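PDB 4Y2W: alanine racemase 1 from Caldanaerobacter subterraneus subsp. tengcongensis MB4, which belongs to the alanine racemase family and pairs an N-terminal alpha/beta barrel with a C-terminal domain built mostly of beta strands. Local coordinates for residues Ala66-Glu70 with Tyr88-Gln93; Ala211-Leu215 with Arg237-Val242; Thr252-Lys258 with Val279-Val285. The protein carries 1 engineered substitution. One frame throughout, in Å; residues are numbered along the deposited sequence.

Contact 1. Residues Ala66-Glu70 with Tyr88-Gln93; sequences ATTEE and YTPPTQ
Thr68 and Thr89 form the tight part of this contact. Thr68 OG1 donates a hydrogen bond to Thr89 OG1 at 2.9 Å. The two side chains cross at about a right angle. In each threonine OG1 lies beside its own backbone N and CG2 lies anti to it (chi1 -47° for Thr68, -65° for Thr89). The methyls therefore also meet, with Thr68 CG2 and Thr89 CG2 4.0 Å apart. Thr89 OG1 has a second partner in Gln104 OE1, and Ile97 of helix 94-99 packs on both threonines. The other side is looser, and Glu69 there remains partly exposed. Gln93 OE1 lies 3.9 Å from Thr68 CB and 3.6 Å from Glu69 OE2. No hydrogen bond joins the two oxygens, and the amide and carboxylate planes stand 66° apart. The amide is held from its other end, where NE2 bonds to Asp4 O of the second subunit. Within 66-70 a reciprocal pair caps the helix start. Glu70 N donates to Thr67 OG1 at 3.3 Å, and Thr67 N donates to Glu70 OE1, which also accepts from Ala66 N. Glu70 OE2 bonds to Gly41 N and to Arg369 of the second subunit, and the same side chain touches Lys40, which lines an alanine pocket. Thr67 and Glu70 thus make a capping box beside that pocket, at the C-terminal ends of the strands of an eight-stranded alpha/beta barrel.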
loop_
_atom_site.group_PDB
_atom_site.type_symbol
_atom_site.label_atom_id
_atom_site.label_comp_id
_atom_site.label_asym_id
_atom_site.label_seq_id
_atom_site.Cartn_x
_atom_site.Cartn_y
_atom_site.Cartn_z
ATOM N N ALA A 66 -12.565 9.700 3.447
ATOM C CA ALA A 66 -11.617 10.706 2.987
ATOM C C ALA A 66 -11.948 11.251 1.602
ATOM O O ALA A 66 -11.840 12.457 1.376
ATOM C CB ALA A 66 -10.211 10.132 2.996
ATOM N N THR A 67 -12.347 10.370 0.684
ATOM C CA THR A 67 -12.506 10.735 -0.729
ATOM C C THR A 67 -13.883 10.418 -1.318
ATOM O O THR A 67 -14.703 9.713 -0.719
ATOM C CB THR A 67 -11.442 10.038 -1.599
ATOM O OG1 THR A 67 -11.627 8.618 -1.542
ATOM C CG2 THR A 67 -10.041 10.387 -1.121
ATOM N N THR A 68 -14.114 10.962 -2.510
ATOM C CA THR A 68 -15.337 10.730 -3.272
ATOM C C THR A 68 -15.509 9.253 -3.629
ATOM O O THR A 68 -16.603 8.690 -3.497
ATOM C CB THR A 68 -15.313 11.544 -4.580
ATOM O OG1 THR A 68 -14.910 12.890 -4.301
ATOM C CG2 THR A 68 -16.684 11.554 -5.245
ATOM N N GLU A 69 -14.419 8.635 -4.074
ATOM C CA GLU A 69 -14.447 7.251 -4.539
ATOM C C GLU A 69 -14.667 6.296 -3.367
ATOM O O GLU A 69 -15.300 5.248 -3.518
ATOM C CB GLU A 69 -13.155 6.902 -5.287
ATOM C CG GLU A 69 -12.924 7.695 -6.575
ATOM C CD GLU A 69 -12.306 9.072 -6.356
ATOM O OE1 GLU A 69 -12.090 9.465 -5.188
ATOM O OE2 GLU A 69 -12.042 9.773 -7.358
ATOM N N GLU A 70 -14.143 6.667 -2.201
ATOM C CA GLU A 70 -14.420 5.929 -0.969
ATOM C C GLU A 70 -15.905 5.998 -0.642
ATOM O O GLU A 70 -16.517 4.988 -0.305
ATOM C CB GLU A 70 -13.598 6.475 0.202
ATOM C CG GLU A 70 -12.151 6.008 0.216
ATOM C CD GLU A 70 -11.375 6.534 1.411
ATOM O OE1 GLU A 70 -11.870 7.465 2.079
ATOM O OE2 GLU A 70 -10.272 6.014 1.692
ATOM N N TYR A 88 -12.152 17.260 -0.693
ATOM C CA TYR A 88 -12.704 18.051 -1.778
ATOM C C TYR A 88 -13.181 17.125 -2.887
ATOM O O TYR A 88 -12.408 16.305 -3.378
ATOM C CB TYR A 88 -11.613 18.983 -2.309
ATOM C CG TYR A 88 -12.043 19.952 -3.384
ATOM C CD1 TYR A 88 -12.984 20.938 -3.118
ATOM C CD2 TYR A 88 -11.479 19.909 -4.656
ATOM C CE1 TYR A 88 -13.372 21.841 -4.095
ATOM C CE2 TYR A 88 -11.856 20.811 -5.640
ATOM C CZ TYR A 88 -12.804 21.775 -5.355
ATOM O OH TYR A 88 -13.192 22.679 -6.320
ATOM N N THR A 89 -14.453 17.245 -3.260
ATOM C CA THR A 89 -14.993 16.570 -4.438
ATOM C C THR A 89 -14.963 17.573 -5.594
ATOM O O THR A 89 -15.739 18.530 -5.589
ATOM C CB THR A 89 -16.441 16.091 -4.203
ATOM O OG1 THR A 89 -16.459 15.090 -3.178
ATOM C CG2 THR A 89 -17.045 15.519 -5.486
ATOM N N PRO A 90 -14.070 17.365 -6.585
ATOM C CA PRO A 90 -13.910 18.333 -7.680
ATOM C C PRO A 90 -15.215 18.670 -8.407
ATOM O O PRO A 90 -16.115 17.833 -8.451
ATOM C CB PRO A 90 -12.951 17.625 -8.642
ATOM C CG PRO A 90 -12.207 16.652 -7.799
ATOM C CD PRO A 90 -13.164 16.210 -6.736
ATOM N N PRO A 91 -15.316 19.888 -8.979
ATOM C CA PRO A 91 -16.495 20.320 -9.748
ATOM C C PRO A 91 -16.929 19.339 -10.841
ATOM O O PRO A 91 -18.123 19.178 -11.091
ATOM C CB PRO A 91 -16.039 21.641 -10.372
ATOM C CG PRO A 91 -15.041 22.174 -9.408
ATOM C CD PRO A 91 -14.326 20.974 -8.855
ATOM N N THR A 92 -15.955 18.692 -11.470
ATOM C CA THR A 92 -16.207 17.709 -12.520
ATOM C C THR A 92 -16.908 16.430 -12.029
ATOM O O THR A 92 -17.522 15.721 -12.826
ATOM C CB THR A 92 -14.886 17.308 -13.202
ATOM O OG1 THR A 92 -13.936 16.906 -12.203
ATOM C CG2 THR A 92 -14.313 18.477 -14.005
ATOM N N GLN A 93 -16.814 16.135 -10.733
ATOM C CA GLN A 93 -17.413 14.924 -10.161
ATOM C C GLN A 93 -18.637 15.204 -9.284
ATOM O O GLN A 93 -19.044 14.346 -8.494
ATOM C CB GLN A 93 -16.366 14.171 -9.334
ATOM C CG GLN A 93 -15.101 13.809 -10.097
ATOM C CD GLN A 93 -14.029 13.215 -9.203
ATOM O OE1 GLN A 93 -14.322 12.459 -8.272
ATOM N NE2 GLN A 93 -12.772 13.552 -9.486
#

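Contact 2. Residues Ala211-Leu215 with Arg237-Val242; sequences AILNL and RVERKV
Arg237 meets the helix through its backbone, with its O atom 3.6 Å from Asn214 ND2, too loose to count as a hydrogen bond. Its side chain leads away, and NE bonds to Glu174 O. Val238 follows and gives the first of two apolar contacts. Its CB lies 3.8 Å from Leu213 CD1, one branch of the leucine fork. Glu239 then crosses Asn214 at a slant. Its chain is extended, and CG passes 3.6 Å from Asn214 OD1, with the amide and carboxylate planes 41° apart. Arg240 turns its side chain from the helix, and its NH2 forms a salt bridge with Glu349. Lys241 comes back. Its chain bends at chi3 and chi4, which carries NZ to Leu213 O in a hydrogen bond of 3.1 Å. The donor sits above the carbonyl plane, at a C=O...N angle of 126°. The same NZ makes a salt bridge of 2.8 Å to Glu239 OE1, on the anti side of the carboxylate. The ammonium group thus joins its own loop to the helix, and its charge may suit a carbonyl near the carboxyl end of a helix. Val242 closes the segment, its CG1 4.1 Å from Leu213 CD2, the other branch of the fork. It also packs on Ile28 of helix 15-28. The arrangement fastens the connection between the last strand of the alpha/beta barrel and strand 248-260 onto the short helix that follows the seventh barrel strand.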
loop_
_atom_site.group_PDB
_atom_site.type_symbol
_atom_site.label_atom_id
_atom_site.label_comp_id
_atom_site.label_asym_id
_atom_site.label_seq_id
_atom_site.Cartn_x
_atom_site.Cartn_y
_atom_site.Cartn_z
ATOM N N ALA A 211 -10.047 12.976 21.797
ATOM C CA ALA A 211 -10.941 13.855 22.548
ATOM C C ALA A 211 -12.165 13.110 23.083
ATOM O O ALA A 211 -12.748 13.516 24.087
ATOM C CB ALA A 211 -11.374 15.023 21.678
ATOM N N ILE A 212 -12.560 12.031 22.414
ATOM C CA ILE A 212 -13.683 11.214 22.878
ATOM C C ILE A 212 -13.368 10.569 24.227
ATOM O O ILE A 212 -14.242 10.467 25.093
ATOM C CB ILE A 212 -14.049 10.126 21.846
ATOM C CG1 ILE A 212 -14.653 10.772 20.596
ATOM C CG2 ILE A 212 -15.041 9.121 22.427
ATOM C CD1 ILE A 212 -14.510 9.933 19.345
ATOM N N LEU A 213 -12.123 10.136 24.401
ATOM C CA LEU A 213 -11.696 9.506 25.648
ATOM C C LEU A 213 -11.517 10.535 26.762
ATOM O O LEU A 213 -12.020 10.357 27.875
ATOM C CB LEU A 213 -10.385 8.744 25.433
ATOM C CG LEU A 213 -10.444 7.556 24.465
ATOM C CD1 LEU A 213 -9.043 7.111 24.080
ATOM C CD2 LEU A 213 -11.229 6.397 25.064
ATOM N N ASN A 214 -10.811 11.615 26.441
ATOM C CA ASN A 214 -10.402 12.611 27.426
ATOM C C ASN A 214 -11.455 13.691 27.653
ATOM O O ASN A 214 -11.937 13.884 28.770
ATOM C CB ASN A 214 -9.101 13.282 26.969
ATOM C CG ASN A 214 -7.963 12.299 26.768
ATOM O OD1 ASN A 214 -8.066 11.123 27.116
ATOM N ND2 ASN A 214 -6.863 12.784 26.194
ATOM N N LEU A 215 -11.806 14.386 26.577
ATOM C CA LEU A 215 -12.593 15.616 26.648
ATOM C C LEU A 215 -14.093 15.344 26.544
ATOM O O LEU A 215 -14.651 15.325 25.448
ATOM C CB LEU A 215 -12.157 16.567 25.525
ATOM C CG LEU A 215 -10.798 17.284 25.623
ATOM C CD1 LEU A 215 -9.719 16.496 26.348
ATOM C CD2 LEU A 215 -10.304 17.647 24.232
ATOM N N ARG A 237 -0.868 9.177 25.308
ATOM C CA ARG A 237 -1.443 10.145 26.250
ATOM C C ARG A 237 -2.979 10.147 26.226
ATOM O O ARG A 237 -3.610 11.202 26.125
ATOM C CB ARG A 237 -0.931 11.560 25.955
ATOM C CG ARG A 237 0.571 11.683 25.737
ATOM C CD ARG A 237 1.058 13.088 26.074
ATOM N NE ARG A 237 1.867 13.678 25.008
ATOM C CZ ARG A 237 3.125 13.345 24.722
ATOM N NH1 ARG A 237 3.760 12.400 25.414
ATOM N NH2 ARG A 237 3.756 13.962 23.726
ATOM N N VAL A 238 -3.570 8.960 26.331
ATOM C CA VAL A 238 -5.024 8.809 26.384
ATOM C C VAL A 238 -5.376 7.886 27.547
ATOM O O VAL A 238 -4.556 7.070 27.966
ATOM C CB VAL A 238 -5.607 8.266 25.058
ATOM C CG1 VAL A 238 -5.288 9.213 23.911
ATOM C CG2 VAL A 238 -5.091 6.867 24.747
ATOM N N GLU A 239 -6.595 8.017 28.061
ATOM C CA GLU A 239 -6.983 7.351 29.308
ATOM C C GLU A 239 -7.192 5.835 29.174
ATOM O O GLU A 239 -6.881 5.088 30.106
ATOM C CB GLU A 239 -8.220 8.027 29.908
ATOM C CG GLU A 239 -7.963 9.479 30.295
ATOM C CD GLU A 239 -9.111 10.120 31.052
ATOM O OE1 GLU A 239 -10.209 9.528 31.109
ATOM O OE2 GLU A 239 -8.909 11.230 31.590
ATOM N N ARG A 240 -7.709 5.392 28.027
ATOM C CA ARG A 240 -7.880 3.960 27.727
ATOM C C ARG A 240 -8.871 3.269 28.666
ATOM O O ARG A 240 -8.656 2.125 29.077
ATOM C CB ARG A 240 -6.528 3.213 27.747
ATOM C CG ARG A 240 -5.451 3.832 26.864
ATOM C CD ARG A 240 -4.139 3.055 26.906
ATOM N NE ARG A 240 -3.172 3.589 25.938
ATOM C CZ ARG A 240 -2.505 2.879 25.024
ATOM N NH1 ARG A 240 -2.646 1.559 24.923
ATOM N NH2 ARG A 240 -1.665 3.502 24.201
ATOM N N LYS A 241 -9.964 3.961 28.987
ATOM C CA LYS A 241 -10.979 3.424 29.899
ATOM C C LYS A 241 -11.874 2.376 29.217
ATOM O O LYS A 241 -12.598 1.636 29.891
ATOM C CB LYS A 241 -11.822 4.561 30.503
ATOM C CG LYS A 241 -12.993 5.035 29.651
ATOM C CD LYS A 241 -13.652 6.284 30.228
ATOM C CE LYS A 241 -13.215 7.558 29.514
ATOM N NZ LYS A 241 -11.748 7.804 29.604
ATOM N N VAL A 242 -11.825 2.331 27.885
ATOM C CA VAL A 242 -12.571 1.345 27.098
ATOM C C VAL A 242 -11.821 0.015 27.000
ATOM O O VAL A 242 -10.598 -0.021 27.113
ATOM C CB VAL A 242 -12.885 1.872 25.677
ATOM C CG1 VAL A 242 -13.686 3.164 25.756
ATOM C CG2 VAL A 242 -11.615 2.080 24.857
#

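Contact 3. Residues Thr252-Lys258 with Val279-Val285; sequences TRVVHLK and VIATIPV
Lys258 and Ile280 exchange two backbone hydrogen bonds, N to O in each direction and both 3.0 Å long. They form a hydrogen-bonded pair of an antiparallel ladder in the C-terminal beta domain. Leu257 and Ala281 are the next, non-hydrogen-bonded pair. The ladder then runs into a classic beta bulge, where Val255 and His256 both face Thr282. Thr282 N donates to His256 O at 2.9 Å, while Thr282 O accepts from Val255 N at 3.1 Å, nearly straight along the carbonyl. Beyond the bulge the strands no longer pair in this way, and Pro284 is the centre of an inverse gamma turn. His256, Lys258, Ile280 and Thr282 share one face, where His256, Lys258 and Thr282 meet the second subunit. Lys258 NZ bonds to Gly137 O and Thr282 OG1 to Arg138 O, both of that subunit, and the His256 ring meets its Tyr107 edge-to-face. Thr282 OG1 also lies at the edge of the His256 ring, in its plane, 4.0 Å from CD2. On the other face Leu257 CD2 rests on Ala281 CB at 3.6 Å, and Val254 CG1 reaches the same methyl. At the far end Thr252 OG1 is turned opposite its own backbone N (chi1 -173°), where it bonds to Thr9 OG1. This leaves Thr252 CG2 4.0 Å from Ile283 CB. From the bulge itself, Val255 CG2 packs 3.7 Å from Pro284 CG.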
loop_
_atom_site.group_PDB
_atom_site.type_symbol
_atom_site.label_atom_id
_atom_site.label_comp_id
_atom_site.label_asym_id
_atom_site.label_seq_id
_atom_site.Cartn_x
_atom_site.Cartn_y
_atom_site.Cartn_z
ATOM N N THR A 252 0.883 -15.012 7.902
ATOM C CA THR A 252 1.429 -15.725 6.745
ATOM C C THR A 252 1.801 -17.158 7.130
ATOM O O THR A 252 1.518 -17.595 8.246
ATOM C CB THR A 252 2.650 -15.001 6.152
ATOM O OG1 THR A 252 3.032 -15.640 4.930
ATOM C CG2 THR A 252 3.827 -15.010 7.116
ATOM N N ARG A 253 2.425 -17.890 6.208
ATOM C CA ARG A 253 2.714 -19.308 6.427
ATOM C C ARG A 253 4.167 -19.668 6.154
ATOM O O ARG A 253 4.856 -18.998 5.382
ATOM C CB ARG A 253 1.818 -20.172 5.538
ATOM C CG ARG A 253 0.328 -19.984 5.769
ATOM C CD ARG A 253 -0.140 -20.666 7.041
ATOM N NE ARG A 253 -1.416 -20.120 7.501
ATOM C CZ ARG A 253 -2.256 -20.727 8.341
ATOM N NH1 ARG A 253 -1.987 -21.934 8.841
ATOM N NH2 ARG A 253 -3.386 -20.120 8.675
ATOM N N VAL A 254 4.621 -20.747 6.788
ATOM C CA VAL A 254 5.951 -21.270 6.525
ATOM C C VAL A 254 5.908 -21.959 5.165
ATOM O O VAL A 254 5.079 -22.840 4.921
ATOM C CB VAL A 254 6.435 -22.240 7.624
ATOM C CG1 VAL A 254 7.825 -22.767 7.292
ATOM C CG2 VAL A 254 6.450 -21.545 8.981
ATOM N N VAL A 255 6.799 -21.523 4.285
ATOM C CA VAL A 255 6.823 -21.947 2.891
ATOM C C VAL A 255 8.081 -22.762 2.561
ATOM O O VAL A 255 8.099 -23.506 1.582
ATOM C CB VAL A 255 6.660 -20.695 1.978
ATOM C CG1 VAL A 255 7.644 -20.657 0.812
ATOM C CG2 VAL A 255 5.219 -20.573 1.501
ATOM N N HIS A 256 9.120 -22.635 3.379
ATOM C CA HIS A 256 10.350 -23.388 3.167
ATOM C C HIS A 256 11.163 -23.468 4.447
ATOM O O HIS A 256 11.288 -22.479 5.160
ATOM C CB HIS A 256 11.181 -22.732 2.067
ATOM C CG HIS A 256 12.491 -23.409 1.809
ATOM N ND1 HIS A 256 12.592 -24.754 1.525
ATOM C CD2 HIS A 256 13.754 -22.922 1.776
ATOM C CE1 HIS A 256 13.860 -25.067 1.331
ATOM N NE2 HIS A 256 14.586 -23.973 1.477
ATOM N N LEU A 257 11.708 -24.652 4.727
ATOM C CA LEU A 257 12.608 -24.865 5.863
ATOM C C LEU A 257 13.922 -25.482 5.386
ATOM O O LEU A 257 13.914 -26.511 4.709
ATOM C CB LEU A 257 11.959 -25.800 6.884
ATOM C CG LEU A 257 10.661 -25.317 7.536
ATOM C CD1 LEU A 257 9.888 -26.489 8.121
ATOM C CD2 LEU A 257 10.954 -24.275 8.605
ATOM N N LYS A 258 15.046 -24.854 5.731
ATOM C CA LYS A 258 16.359 -25.451 5.489
ATOM C C LYS A 258 17.230 -25.453 6.740
ATOM O O LYS A 258 17.141 -24.556 7.581
ATOM C CB LYS A 258 17.100 -24.764 4.334
ATOM C CG LYS A 258 17.111 -23.243 4.366
ATOM C CD LYS A 258 18.286 -22.669 3.576
ATOM C CE LYS A 258 17.901 -21.447 2.759
ATOM N NZ LYS A 258 17.077 -20.467 3.515
ATOM N N VAL A 279 17.988 -23.481 11.866
ATOM C CA VAL A 279 16.878 -23.791 10.971
ATOM C C VAL A 279 16.266 -22.472 10.501
ATOM O O VAL A 279 15.716 -21.718 11.302
ATOM C CB VAL A 279 15.791 -24.636 11.670
ATOM C CG1 VAL A 279 14.678 -24.995 10.693
ATOM C CG2 VAL A 279 16.397 -25.900 12.265
ATOM N N ILE A 280 16.371 -22.201 9.203
ATOM C CA ILE A 280 15.837 -20.974 8.610
ATOM C C ILE A 280 14.544 -21.266 7.865
ATOM O O ILE A 280 14.491 -22.160 7.018
ATOM C CB ILE A 280 16.839 -20.349 7.615
ATOM C CG1 ILE A 280 18.204 -20.152 8.283
ATOM C CG2 ILE A 280 16.306 -19.034 7.059
ATOM C CD1 ILE A 280 18.157 -19.373 9.582
ATOM N N ALA A 281 13.500 -20.511 8.177
ATOM C CA ALA A 281 12.261 -20.597 7.425
ATOM C C ALA A 281 12.133 -19.380 6.515
ATOM O O ALA A 281 12.589 -18.287 6.855
ATOM C CB ALA A 281 11.068 -20.696 8.360
ATOM N N THR A 282 11.526 -19.584 5.353
ATOM C CA THR A 282 11.210 -18.497 4.441
ATOM C C THR A 282 9.692 -18.321 4.441
ATOM O O THR A 282 8.943 -19.305 4.445
ATOM C CB THR A 282 11.703 -18.802 3.016
ATOM O OG1 THR A 282 13.063 -19.250 3.062
ATOM C CG2 THR A 282 11.612 -17.571 2.140
ATOM N N ILE A 283 9.240 -17.073 4.437
ATOM C CA ILE A 283 7.810 -16.786 4.476
ATOM C C ILE A 283 7.439 -15.833 3.343
ATOM O O ILE A 283 8.154 -14.864 3.080
ATOM C CB ILE A 283 7.364 -16.228 5.847
ATOM C CG1 ILE A 283 8.289 -15.094 6.321
ATOM C CG2 ILE A 283 7.333 -17.343 6.886
ATOM C CD1 ILE A 283 7.971 -14.586 7.714
ATOM N N PRO A 284 6.314 -16.102 2.663
ATOM C CA PRO A 284 5.976 -15.353 1.460
ATOM C C PRO A 284 5.317 -14.006 1.762
ATOM O O PRO A 284 4.232 -13.715 1.259
ATOM C CB PRO A 284 5.018 -16.302 0.738
ATOM C CG PRO A 284 4.296 -16.983 1.851
ATOM C CD PRO A 284 5.278 -17.100 2.989
ATOM N N VAL A 285 5.983 -13.190 2.577
ATOM C CA VAL A 285 5.555 -11.819 2.822
ATOM C C VAL A 285 6.764 -10.892 2.752
ATOM O O VAL A 285 7.817 -11.186 3.317
ATOM C CB VAL A 285 4.821 -11.666 4.178
ATOM C CG1 VAL A 285 5.758 -11.901 5.358
ATOM C CG2 VAL A 285 4.157 -10.295 4.272
#

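Overall arrangement
Contact 1 lies on the alpha/beta barrel. Contact 2 joins a barrel helix to the connection leading to strand 248-260. Contact 3 lies in the beta domain, with its centre 43 Å from that of contact 1. Within one chain none touches another; across the dimer, Tyr88 of contact 1 packs on Val255 of contact 3 in the second subunit. Contacts 1 and 3 are buried. Contact 2 is partly buried, and no other chain reaches its segments. Contact 1 is small and rests on one hydroxyl-to-hydroxyl bond beside a capped helix start. Contact 2 sets an apolar leucine and two valines beside an exposed lysine-glutamate pair. Contact 3 is the largest and depends on backbone hydrogen bonds between strands.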